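Local atomic coordinates of 3-carboxy-cis,cis-muconate cycloisomerase (Acinetobacter calcoaceticus, PDB entry 1Q5N), a protein that is a mostly helical cycloisomerase of the fumarase/aspartase-type lyase superfamily, built as a tetramer of identical chains. Residues V133-E138 and R344-L349; T146-V151 and N437-I442; I266-E271 and H360-C365; H405-I410 and E427-E432. All blocks are in the same frame, centred on the assembly; numbering follows the deposited sequence.

Contact 1. Residues V133-E138 and R344-L349; sequences VQQCYE and RTLDVL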
# COMPACT_ATOMS: atom_id res chain seq x y z
N VAL A 133 -12.76 22.74 -1.93
CA VAL A 133 -11.78 23.13 -0.93
C VAL A 133 -11.95 24.60 -0.53
O VAL A 133 -11.80 24.96 0.65
CB VAL A 133 -10.36 22.90 -1.43
CG1 VAL A 133 -9.36 23.52 -0.48
CG2 VAL A 133 -10.13 21.41 -1.59
N GLN A 134 -12.24 25.45 -1.53
CA GLN A 134 -12.44 26.86 -1.33
C GLN A 134 -13.64 27.08 -0.35
O GLN A 134 -13.54 27.88 0.56
CB GLN A 134 -12.74 27.51 -2.70
CG GLN A 134 -12.95 29.00 -2.67
CD GLN A 134 -11.69 29.76 -2.21
OE1 GLN A 134 -10.61 29.60 -2.79
NE2 GLN A 134 -11.83 30.59 -1.16
N GLN A 135 -14.75 26.38 -0.56
CA GLN A 135 -15.88 26.52 0.35
C GLN A 135 -15.55 25.98 1.76
O GLN A 135 -16.00 26.57 2.76
CB GLN A 135 -17.09 25.78 -0.17
CG GLN A 135 -17.65 26.37 -1.36
CD GLN A 135 -18.82 25.58 -1.80
OE1 GLN A 135 -19.92 25.73 -1.25
NE2 GLN A 135 -18.62 24.70 -2.79
N CYS A 136 -14.83 24.85 1.82
CA CYS A 136 -14.43 24.30 3.10
C CYS A 136 -13.57 25.35 3.81
O CYS A 136 -13.76 25.59 4.99
CB CYS A 136 -13.61 22.98 2.93
SG CYS A 136 -14.66 21.56 2.60
N TYR A 137 -12.62 25.95 3.09
CA TYR A 137 -11.75 26.98 3.67
C TYR A 137 -12.56 28.17 4.26
O TYR A 137 -12.39 28.57 5.42
CB TYR A 137 -10.80 27.48 2.60
CG TYR A 137 -9.83 28.56 3.03
CD1 TYR A 137 -9.07 28.42 4.19
CD2 TYR A 137 -9.57 29.66 2.20
CE1 TYR A 137 -8.08 29.30 4.50
CE2 TYR A 137 -8.56 30.57 2.50
CZ TYR A 137 -7.82 30.39 3.63
OH TYR A 137 -6.76 31.24 3.88
N GLU A 138 -13.45 28.72 3.44
CA GLU A 138 -14.29 29.85 3.82
C GLU A 138 -15.11 29.52 5.04
O GLU A 138 -15.10 30.28 6.03
CB GLU A 138 -15.23 30.24 2.67
CG GLU A 138 -14.46 31.09 1.68
CD GLU A 138 -15.24 31.41 0.42
OE1 GLU A 138 -16.37 30.88 0.22
OE2 GLU A 138 -14.69 32.18 -0.39
N ARG A 344 -18.95 15.61 2.07
CA ARG A 344 -19.47 15.34 3.41
C ARG A 344 -18.81 16.25 4.47
O ARG A 344 -19.47 16.75 5.38
CB ARG A 344 -19.29 13.87 3.71
CG ARG A 344 -20.40 13.14 3.03
CD ARG A 344 -20.04 11.77 2.74
NE ARG A 344 -20.89 11.25 1.69
CZ ARG A 344 -20.53 11.17 0.40
NH1 ARG A 344 -19.33 11.57 -0.01
NH2 ARG A 344 -21.38 10.69 -0.49
N THR A 345 -17.51 16.52 4.33
CA THR A 345 -16.86 17.41 5.28
C THR A 345 -17.52 18.83 5.24
O THR A 345 -17.80 19.42 6.30
CB THR A 345 -15.35 17.47 4.98
OG1 THR A 345 -14.84 16.14 5.11
CG2 THR A 345 -14.59 18.44 5.97
N LEU A 346 -17.77 19.36 4.04
CA LEU A 346 -18.44 20.67 3.91
C LEU A 346 -19.79 20.67 4.66
O LEU A 346 -20.03 21.55 5.48
CB LEU A 346 -18.68 21.00 2.43
CG LEU A 346 -19.18 22.43 2.20
CD1 LEU A 346 -18.29 23.47 2.87
CD2 LEU A 346 -19.21 22.63 0.68
N ASP A 347 -20.65 19.69 4.40
CA ASP A 347 -21.92 19.60 5.13
C ASP A 347 -21.73 19.71 6.65
O ASP A 347 -22.48 20.42 7.32
CB ASP A 347 -22.61 18.25 4.88
CG ASP A 347 -23.24 18.16 3.55
OD1 ASP A 347 -23.31 19.22 2.88
OD2 ASP A 347 -23.66 17.03 3.17
N VAL A 348 -20.74 18.99 7.18
CA VAL A 348 -20.47 19.01 8.61
C VAL A 348 -19.94 20.36 9.08
O VAL A 348 -20.35 20.84 10.13
CB VAL A 348 -19.46 17.85 9.00
CG1 VAL A 348 -18.94 18.03 10.46
CG2 VAL A 348 -20.12 16.51 8.85
N LEU A 349 -19.01 20.98 8.32
CA LEU A 349 -18.47 22.27 8.74
C LEU A 349 -19.56 23.33 8.77
O LEU A 349 -19.51 24.23 9.61
CB LEU A 349 -17.37 22.74 7.81
CG LEU A 349 -16.01 22.10 7.96
CD1 LEU A 349 -15.10 22.60 6.81
CD2 LEU A 349 -15.38 22.43 9.28
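C136 and L346 sit opposite each other where helix segments 133-138 and 344-349 run nearly parallel, their N-to-C directions 21° apart and their axes approaching to 9.7 Å. The backbones come closest at this pair, with C136 CA and L346 CA 5.5 Å apart. L346 meets both Q135 and C136. Its CG stands anti to the backbone N (chi1 -172°), and from there the two methyls fork over the neighbouring helix. CD1 rests against the backbone, 3.9 Å from C136 N and as close to the carbonyl oxygen of Q135. CD2 turns to the Q135 side chain, which is extended beyond CG and crosses the leucine at about a right angle; Q135 OE1 lies 3.7 Å from L346 CD2, a plain van der Waals contact. Both helices belong to the long helical bundle at the heart of this lyase superfamily: 133-138 is part of helix 110-146, and 344-349 part of helix 323-351. C136 also reaches F177 of helix 166-191, and L349 reaches M254 of helix 235-261, so further bundle helices pack beside the pair. The sulfur of C136 approaches the root of the leucine side chain, C136 SG to L346 CB being 4.1 Å. One turn later L349 aims at the same cysteine from its own helix. Its methyl CD1 comes within 3.7 Å of the carbonyl oxygen C136 O and touches C136 CB at 4.2 Å. No hydrogen bond crosses between the segments.

Contact 2. Residues T146-V151 and N437-I442; sequences TYRHQV and NIQDQI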
# COMPACT_ATOMS: atom_id res chain seq x y z
N THR A 146 -16.35 32.56 14.83
CA THR A 146 -17.49 32.42 15.69
C THR A 146 -17.16 31.77 17.06
O THR A 146 -17.73 32.16 18.09
CB THR A 146 -18.57 31.58 15.01
OG1 THR A 146 -18.94 32.19 13.78
CG2 THR A 146 -19.80 31.50 15.83
N TYR A 147 -16.21 30.83 17.07
CA TYR A 147 -15.88 30.08 18.28
C TYR A 147 -14.48 30.26 18.77
O TYR A 147 -13.96 29.40 19.50
CB TYR A 147 -16.12 28.58 18.02
CG TYR A 147 -17.55 28.24 17.69
CD1 TYR A 147 -18.54 28.25 18.68
CD2 TYR A 147 -17.92 27.90 16.39
CE1 TYR A 147 -19.89 27.92 18.38
CE2 TYR A 147 -19.27 27.58 16.08
CZ TYR A 147 -20.23 27.59 17.09
OH TYR A 147 -21.54 27.29 16.80
N ARG A 148 -13.84 31.35 18.39
CA ARG A 148 -12.47 31.53 18.83
C ARG A 148 -12.32 31.60 20.36
O ARG A 148 -11.24 31.40 20.89
CB ARG A 148 -11.87 32.78 18.17
CG ARG A 148 -12.59 34.13 18.43
CD ARG A 148 -11.51 35.18 18.60
NE ARG A 148 -11.13 35.77 17.34
CZ ARG A 148 -9.90 36.11 16.96
NH1 ARG A 148 -8.80 35.93 17.70
NH2 ARG A 148 -9.77 36.70 15.79
N HIS A 149 -13.42 31.88 21.05
CA HIS A 149 -13.41 31.97 22.51
C HIS A 149 -14.13 30.79 23.19
O HIS A 149 -14.25 30.77 24.42
CB HIS A 149 -14.06 33.31 23.00
CG HIS A 149 -13.30 34.53 22.60
ND1 HIS A 149 -13.82 35.51 21.77
CD2 HIS A 149 -11.99 34.87 22.80
CE1 HIS A 149 -12.88 36.39 21.47
NE2 HIS A 149 -11.76 36.02 22.08
N GLN A 150 -14.61 29.82 22.41
CA GLN A 150 -15.28 28.69 23.01
C GLN A 150 -14.20 27.74 23.59
O GLN A 150 -13.56 26.96 22.85
CB GLN A 150 -16.09 27.96 21.96
CG GLN A 150 -16.71 26.71 22.51
CD GLN A 150 -17.57 27.01 23.77
OE1 GLN A 150 -18.58 27.72 23.68
NE2 GLN A 150 -17.15 26.46 24.95
N VAL A 151 -13.99 27.83 24.91
CA VAL A 151 -13.01 26.98 25.58
C VAL A 151 -13.40 25.47 25.63
O VAL A 151 -14.57 25.12 25.77
CB VAL A 151 -12.79 27.49 27.03
CG1 VAL A 151 -11.89 26.54 27.75
CG2 VAL A 151 -12.11 28.87 27.00
N ASN A 437 -0.74 31.87 23.38
CA ASN A 437 -0.95 32.75 22.24
C ASN A 437 -1.96 32.20 21.24
O ASN A 437 -1.84 32.44 20.04
CB ASN A 437 0.38 33.06 21.53
CG ASN A 437 0.81 31.93 20.58
OD1 ASN A 437 0.48 30.74 20.78
ND2 ASN A 437 1.56 32.29 19.55
N ILE A 438 -2.98 31.48 21.71
CA ILE A 438 -3.98 30.96 20.76
C ILE A 438 -4.69 32.03 19.91
O ILE A 438 -5.00 31.79 18.76
CB ILE A 438 -5.03 30.08 21.49
CG1 ILE A 438 -4.46 28.68 21.72
CG2 ILE A 438 -6.30 30.01 20.71
CD1 ILE A 438 -5.41 27.79 22.44
N GLN A 439 -4.96 33.20 20.48
CA GLN A 439 -5.65 34.27 19.74
C GLN A 439 -4.75 34.84 18.67
O GLN A 439 -5.23 35.16 17.58
CB GLN A 439 -6.18 35.35 20.72
CG GLN A 439 -7.23 34.75 21.72
CD GLN A 439 -8.32 33.99 21.01
OE1 GLN A 439 -8.70 34.35 19.90
NE2 GLN A 439 -8.87 32.95 21.64
N ASP A 440 -3.44 34.95 18.94
CA ASP A 440 -2.50 35.41 17.91
C ASP A 440 -2.52 34.40 16.75
O ASP A 440 -2.50 34.80 15.55
CB ASP A 440 -1.04 35.48 18.43
CG ASP A 440 -0.79 36.60 19.44
OD1 ASP A 440 -1.69 37.46 19.62
OD2 ASP A 440 0.31 36.63 20.05
N GLN A 441 -2.55 33.09 17.07
CA GLN A 441 -2.55 32.07 16.00
C GLN A 441 -3.83 32.15 15.19
O GLN A 441 -3.78 32.09 13.95
CB GLN A 441 -2.37 30.66 16.57
CG GLN A 441 -0.94 30.37 17.11
CD GLN A 441 -0.83 28.96 17.70
OE1 GLN A 441 -1.12 27.97 17.02
NE2 GLN A 441 -0.43 28.88 18.97
N ILE A 442 -4.98 32.31 15.87
CA ILE A 442 -6.20 32.41 15.10
C ILE A 442 -6.15 33.69 14.21
O ILE A 442 -6.56 33.64 13.04
CB ILE A 442 -7.43 32.42 16.03
CG1 ILE A 442 -7.51 31.06 16.76
CG2 ILE A 442 -8.71 32.78 15.21
CD1 ILE A 442 -8.71 30.88 17.72
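R148 and Q439 grip each other twice, their guanidinium and amide planes turned 37° apart. The amide oxygen Q439 OE1 takes a hydrogen bond of 2.7 Å from R148 NH1, and it lies near the guanidinium plane, while the nitrogen in turn lies in the plane of the amide carbonyl. The amide nitrogen works the other way: Q439 NE2 donates to the backbone oxygen R148 O at 2.9 Å, approaching from well above that carbonyl's plane. To bring its amide here, the glutamine chain bends at chi2 (-52°), while the arginine, bent at both chi2 and chi3, swings its guanidinium across to the helix of Q439 and I442. I442 comes in against the flat side of the arginine: its CG2 sits over the centre of one guanidinium face, 3.9 Å from R148 CZ. The other branch of the isoleucine follows the base of the chain, I442 CD1 meeting R148 CB at 3.7 Å. H149 contributes a looser contact, its CD2 being 3.8 Å from Q439 NE2. The loop, a type I turn from Y147 to Q150 after helix 110-146, is thus clasped to the start of helix 438-447. R148 NH2 adds a salt bridge to D443 further along that helix, and R148 O also accepts from T165 OG1. With oxygen as acceptor and nitrogen as donor toward one and the same residue, the orientation of the Q439 amide is set chemically, since a flipped amide would lose both bonds.

Contact 3. Residues I266-E271 and H360-C365; sequences IAEVFE and HQNIEC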
# COMPACT_ATOMS: atom_id res chain seq x y z
N ILE A 266 -18.56 12.23 25.69
CA ILE A 266 -17.89 13.52 25.47
C ILE A 266 -18.92 14.51 24.92
O ILE A 266 -19.11 15.59 25.48
CB ILE A 266 -16.68 13.32 24.55
CG1 ILE A 266 -15.70 12.37 25.32
CG2 ILE A 266 -16.10 14.71 24.07
CD1 ILE A 266 -14.47 12.01 24.59
N ALA A 267 -19.58 14.13 23.82
CA ALA A 267 -20.69 14.89 23.27
C ALA A 267 -20.49 16.38 23.18
O ALA A 267 -21.36 17.13 23.61
CB ALA A 267 -21.94 14.61 24.14
N GLU A 268 -19.38 16.83 22.60
CA GLU A 268 -19.08 18.24 22.51
C GLU A 268 -19.46 18.88 21.16
O GLU A 268 -19.70 20.08 21.08
CB GLU A 268 -17.59 18.46 22.79
CG GLU A 268 -17.14 18.04 24.18
CD GLU A 268 -15.63 18.19 24.36
OE1 GLU A 268 -14.89 18.15 23.35
OE2 GLU A 268 -15.18 18.35 25.50
N VAL A 269 -19.51 18.06 20.12
CA VAL A 269 -19.79 18.53 18.78
C VAL A 269 -20.52 17.42 18.08
O VAL A 269 -20.21 16.25 18.31
CB VAL A 269 -18.49 18.80 18.01
CG1 VAL A 269 -18.81 19.07 16.61
CG2 VAL A 269 -17.74 20.01 18.59
N PHE A 270 -21.49 17.77 17.24
CA PHE A 270 -22.27 16.78 16.51
C PHE A 270 -22.43 17.07 15.04
O PHE A 270 -22.48 18.23 14.61
CB PHE A 270 -23.67 16.65 17.07
CG PHE A 270 -23.71 16.13 18.45
CD1 PHE A 270 -23.51 16.98 19.54
CD2 PHE A 270 -23.94 14.78 18.68
CE1 PHE A 270 -23.51 16.50 20.84
CE2 PHE A 270 -23.94 14.28 19.99
CZ PHE A 270 -23.73 15.15 21.07
N GLU A 271 -22.56 16.00 14.28
CA GLU A 271 -22.79 16.12 12.87
C GLU A 271 -24.22 16.63 12.72
O GLU A 271 -25.04 16.36 13.55
CB GLU A 271 -22.71 14.74 12.20
CG GLU A 271 -21.33 14.32 11.81
CD GLU A 271 -21.29 13.00 11.02
OE1 GLU A 271 -22.33 12.58 10.42
OE2 GLU A 271 -20.20 12.38 10.97
N HIS A 360 -17.86 22.55 28.74
CA HIS A 360 -17.57 23.12 30.06
C HIS A 360 -17.45 21.99 31.07
O HIS A 360 -16.51 21.95 31.86
CB HIS A 360 -18.67 24.10 30.50
CG HIS A 360 -18.57 24.48 31.95
ND1 HIS A 360 -17.61 25.37 32.42
CD2 HIS A 360 -19.17 23.96 33.05
CE1 HIS A 360 -17.63 25.37 33.74
NE2 HIS A 360 -18.56 24.52 34.15
N GLN A 361 -18.42 21.08 31.05
CA GLN A 361 -18.38 19.91 31.91
C GLN A 361 -17.16 19.03 31.76
O GLN A 361 -16.67 18.54 32.74
CB GLN A 361 -19.55 19.00 31.64
CG GLN A 361 -20.78 19.47 32.30
CD GLN A 361 -21.61 18.30 32.80
OE1 GLN A 361 -21.42 17.15 32.34
NE2 GLN A 361 -22.54 18.59 33.74
N ASN A 362 -16.66 18.79 30.54
CA ASN A 362 -15.55 17.90 30.45
C ASN A 362 -14.31 18.58 30.99
O ASN A 362 -13.37 17.92 31.44
CB ASN A 362 -15.40 17.39 29.01
CG ASN A 362 -16.64 16.65 28.56
OD1 ASN A 362 -17.32 16.01 29.41
ND2 ASN A 362 -16.98 16.72 27.25
N ILE A 363 -14.30 19.92 30.97
CA ILE A 363 -13.16 20.64 31.54
C ILE A 363 -13.14 20.37 33.08
O ILE A 363 -12.05 20.36 33.71
CB ILE A 363 -13.27 22.16 31.29
CG1 ILE A 363 -12.94 22.50 29.83
CG2 ILE A 363 -12.33 22.95 32.22
CD1 ILE A 363 -13.38 23.94 29.46
N GLU A 364 -14.30 20.16 33.70
CA GLU A 364 -14.31 19.94 35.15
C GLU A 364 -13.99 18.51 35.56
O GLU A 364 -13.80 18.22 36.73
CB GLU A 364 -15.64 20.40 35.77
CG GLU A 364 -15.60 21.93 36.08
CD GLU A 364 -14.43 22.27 37.04
OE1 GLU A 364 -14.38 21.61 38.11
OE2 GLU A 364 -13.56 23.16 36.76
N CYS A 365 -13.88 17.64 34.58
CA CYS A 365 -13.59 16.23 34.79
C CYS A 365 -12.45 15.87 35.78
O CYS A 365 -12.60 14.97 36.62
CB CYS A 365 -13.33 15.63 33.40
SG CYS A 365 -13.36 13.92 33.36
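N362 reaches from its helix into the bend formed by I266-E268, and its side chain carries the whole contact. CB comes first, passing 3.6 Å from E268 OE2, the carboxylate oxygen that the tip will bind. With CG anti to the carbonyl carbon (chi1 -60°), the amide is carried on toward the bend, and N362 CG stays 4.1 Å from I266 O. At the end, ND2 divides its two hydrogens between two acceptors. One bond goes to the backbone oxygen, N362 ND2 to I266 O at 3.0 Å; the other, nearly straight at 175°, goes from N362 ND2 to E268 OE2, also at 3.0 Å. Both acceptors lie in the amide plane, so together they hold that plane's rotation. The glutamate arrives from the opposite direction, extended beyond CG, and receives the N-H on the anti side of OE2, 33° out of the carboxylate plane. That same oxygen has a stronger partner in R155, which forms a salt bridge with it. Beside the amide, I266 CG2 leans in to 3.9 Å from N362 ND2. The site is buried where several elements meet: strand 269-270, paired antiparallel with 353-354, leads away from the bend; helix 356-364 supplies N362; strand 151-156 brings R155, together with M152 against E268; and Q263 of the third subunit packs on I266.

Contact 4. Residues H405-I410 and E427-E432; sequences HLKDII and EIFKPE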
# COMPACT_ATOMS: atom_id res chain seq x y z
N HIS A 405 -11.66 19.37 44.84
CA HIS A 405 -11.17 20.14 43.71
C HIS A 405 -9.81 20.75 44.14
O HIS A 405 -9.62 21.17 45.29
CB HIS A 405 -12.19 21.24 43.38
CG HIS A 405 -11.95 21.95 42.07
ND1 HIS A 405 -10.93 22.86 41.89
CD2 HIS A 405 -12.59 21.87 40.88
CE1 HIS A 405 -10.95 23.31 40.64
NE2 HIS A 405 -11.95 22.72 40.00
N LEU A 406 -8.86 20.78 43.22
CA LEU A 406 -7.57 21.35 43.55
C LEU A 406 -7.70 22.80 44.07
O LEU A 406 -6.87 23.22 44.87
CB LEU A 406 -6.62 21.32 42.33
CG LEU A 406 -5.20 21.84 42.58
CD1 LEU A 406 -4.42 20.94 43.59
CD2 LEU A 406 -4.48 21.90 41.27
N LYS A 407 -8.71 23.55 43.62
CA LYS A 407 -8.84 24.94 44.08
C LYS A 407 -9.12 24.94 45.61
O LYS A 407 -8.52 25.72 46.34
CB LYS A 407 -9.97 25.72 43.33
CG LYS A 407 -9.97 27.24 43.63
CD LYS A 407 -10.92 28.07 42.73
CE LYS A 407 -12.38 28.09 43.20
NZ LYS A 407 -13.28 28.66 42.14
N ASP A 408 -9.99 24.06 46.07
CA ASP A 408 -10.30 23.95 47.48
C ASP A 408 -9.06 23.69 48.30
O ASP A 408 -8.91 24.28 49.37
CB ASP A 408 -11.31 22.85 47.73
CG ASP A 408 -12.62 23.13 47.02
OD1 ASP A 408 -12.88 24.34 46.71
OD2 ASP A 408 -13.39 22.14 46.78
N ILE A 409 -8.15 22.87 47.80
CA ILE A 409 -6.94 22.56 48.56
C ILE A 409 -5.92 23.69 48.51
O ILE A 409 -5.37 24.12 49.52
CB ILE A 409 -6.26 21.27 48.03
CG1 ILE A 409 -7.19 20.08 48.20
CG2 ILE A 409 -4.91 21.08 48.69
CD1 ILE A 409 -7.76 19.90 49.57
N ILE A 410 -5.65 24.20 47.33
CA ILE A 410 -4.66 25.23 47.25
C ILE A 410 -5.05 26.50 48.00
O ILE A 410 -4.19 27.15 48.57
CB ILE A 410 -4.30 25.51 45.76
CG1 ILE A 410 -2.80 25.35 45.58
CG2 ILE A 410 -4.67 26.91 45.34
CD1 ILE A 410 -2.46 24.44 44.47
N GLU A 427 -9.50 33.56 39.43
CA GLU A 427 -9.06 33.93 38.09
C GLU A 427 -7.97 32.99 37.59
O GLU A 427 -7.96 32.59 36.43
CB GLU A 427 -8.56 35.38 38.06
CG GLU A 427 -9.68 36.41 38.17
CD GLU A 427 -10.64 36.40 36.97
OE1 GLU A 427 -11.56 35.54 36.87
OE2 GLU A 427 -10.47 37.29 36.10
N ILE A 428 -7.04 32.66 38.47
CA ILE A 428 -5.98 31.75 38.13
C ILE A 428 -6.56 30.37 37.71
O ILE A 428 -6.05 29.73 36.82
CB ILE A 428 -5.00 31.66 39.33
CG1 ILE A 428 -4.02 32.83 39.21
CG2 ILE A 428 -4.22 30.34 39.32
CD1 ILE A 428 -3.54 33.36 40.56
N PHE A 429 -7.67 29.96 38.29
CA PHE A 429 -8.28 28.68 37.94
C PHE A 429 -9.24 28.65 36.74
O PHE A 429 -9.79 27.60 36.44
CB PHE A 429 -8.99 28.06 39.17
CG PHE A 429 -8.08 27.22 40.02
CD1 PHE A 429 -7.20 27.81 40.93
CD2 PHE A 429 -8.07 25.82 39.89
CE1 PHE A 429 -6.31 27.03 41.68
CE2 PHE A 429 -7.19 25.03 40.64
CZ PHE A 429 -6.31 25.63 41.53
N LYS A 430 -9.46 29.79 36.06
CA LYS A 430 -10.34 29.81 34.89
C LYS A 430 -9.56 29.33 33.67
O LYS A 430 -8.47 29.83 33.40
CB LYS A 430 -10.89 31.22 34.63
CG LYS A 430 -11.65 31.79 35.82
CD LYS A 430 -12.62 32.95 35.49
CE LYS A 430 -13.51 33.21 36.75
NZ LYS A 430 -14.87 33.82 36.51
N PRO A 431 -10.12 28.36 32.93
CA PRO A 431 -9.52 27.76 31.71
C PRO A 431 -9.04 28.83 30.74
O PRO A 431 -7.96 28.70 30.16
CB PRO A 431 -10.66 26.94 31.11
CG PRO A 431 -11.54 26.61 32.28
CD PRO A 431 -11.48 27.85 33.18
N GLU A 432 -9.83 29.89 30.60
CA GLU A 432 -9.53 31.05 29.73
C GLU A 432 -8.26 31.76 30.12
O GLU A 432 -7.68 32.47 29.31
CB GLU A 432 -10.61 32.13 29.81
CG GLU A 432 -11.98 31.67 29.43
CD GLU A 432 -12.82 31.25 30.62
OE1 GLU A 432 -12.30 30.61 31.57
OE2 GLU A 432 -14.03 31.56 30.57
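F429 pushes its ring against the start of helix 406-410, a packing joint inside the C-terminal helical domain that this enzyme shares with adenylosuccinate lyase. The main interaction is CH-pi: K407 CB stands over the ring centre, 3.8 Å from the F429 centroid and only 7° off the ring normal. Beyond it the lysine chain continues across the same face, K407 CG being 3.9 Å from F429 CD1, before a bend at chi3 carries NZ off to a salt bridge with D426. Apolar contacts gather round the far end of the ring. I410 CG2 approaches F429 CE1 at 4.0 Å, and L406 CG lies 4.1 Å from F429 CZ, its side chain crossing the phenylalanine at about a right angle. V375 of helix 372-383 also touches F429. The aromatic pair is oblique, with the H405 and F429 planes at 56°; the imidazole edge is used, H405 CE1 meeting F429 CD2 at 3.9 Å. Hydrogen bonding stays within 405-410, where H405 is the N-cap: its ND1 accepts from K407 N at 2.9 Å, with that nitrogen close to the imidazole plane.

Overall arrangement
Contact 1 lies nearest the centre of the chain, its own centre about 11 Å away, and contact 4 farthest out, at about 43 Å; their own centres are 38 Å apart. Contacts 2 and 3 fill the interval, their centres 17 Å from each other. V151 and I363 join contacts 2, 3 and 4: V151 CG1 packs on I363 CD1 at 3.5 Å, and both residues also touch P431 of contact 4. Contact 1 joins contact 3 through V348 CG2 and E271 CG, 3.9 Å apart. Shortly after 266-271, residues 274-286 are not modelled; in this superfamily the corresponding segment is a mobile signature loop near the active site, probably so here.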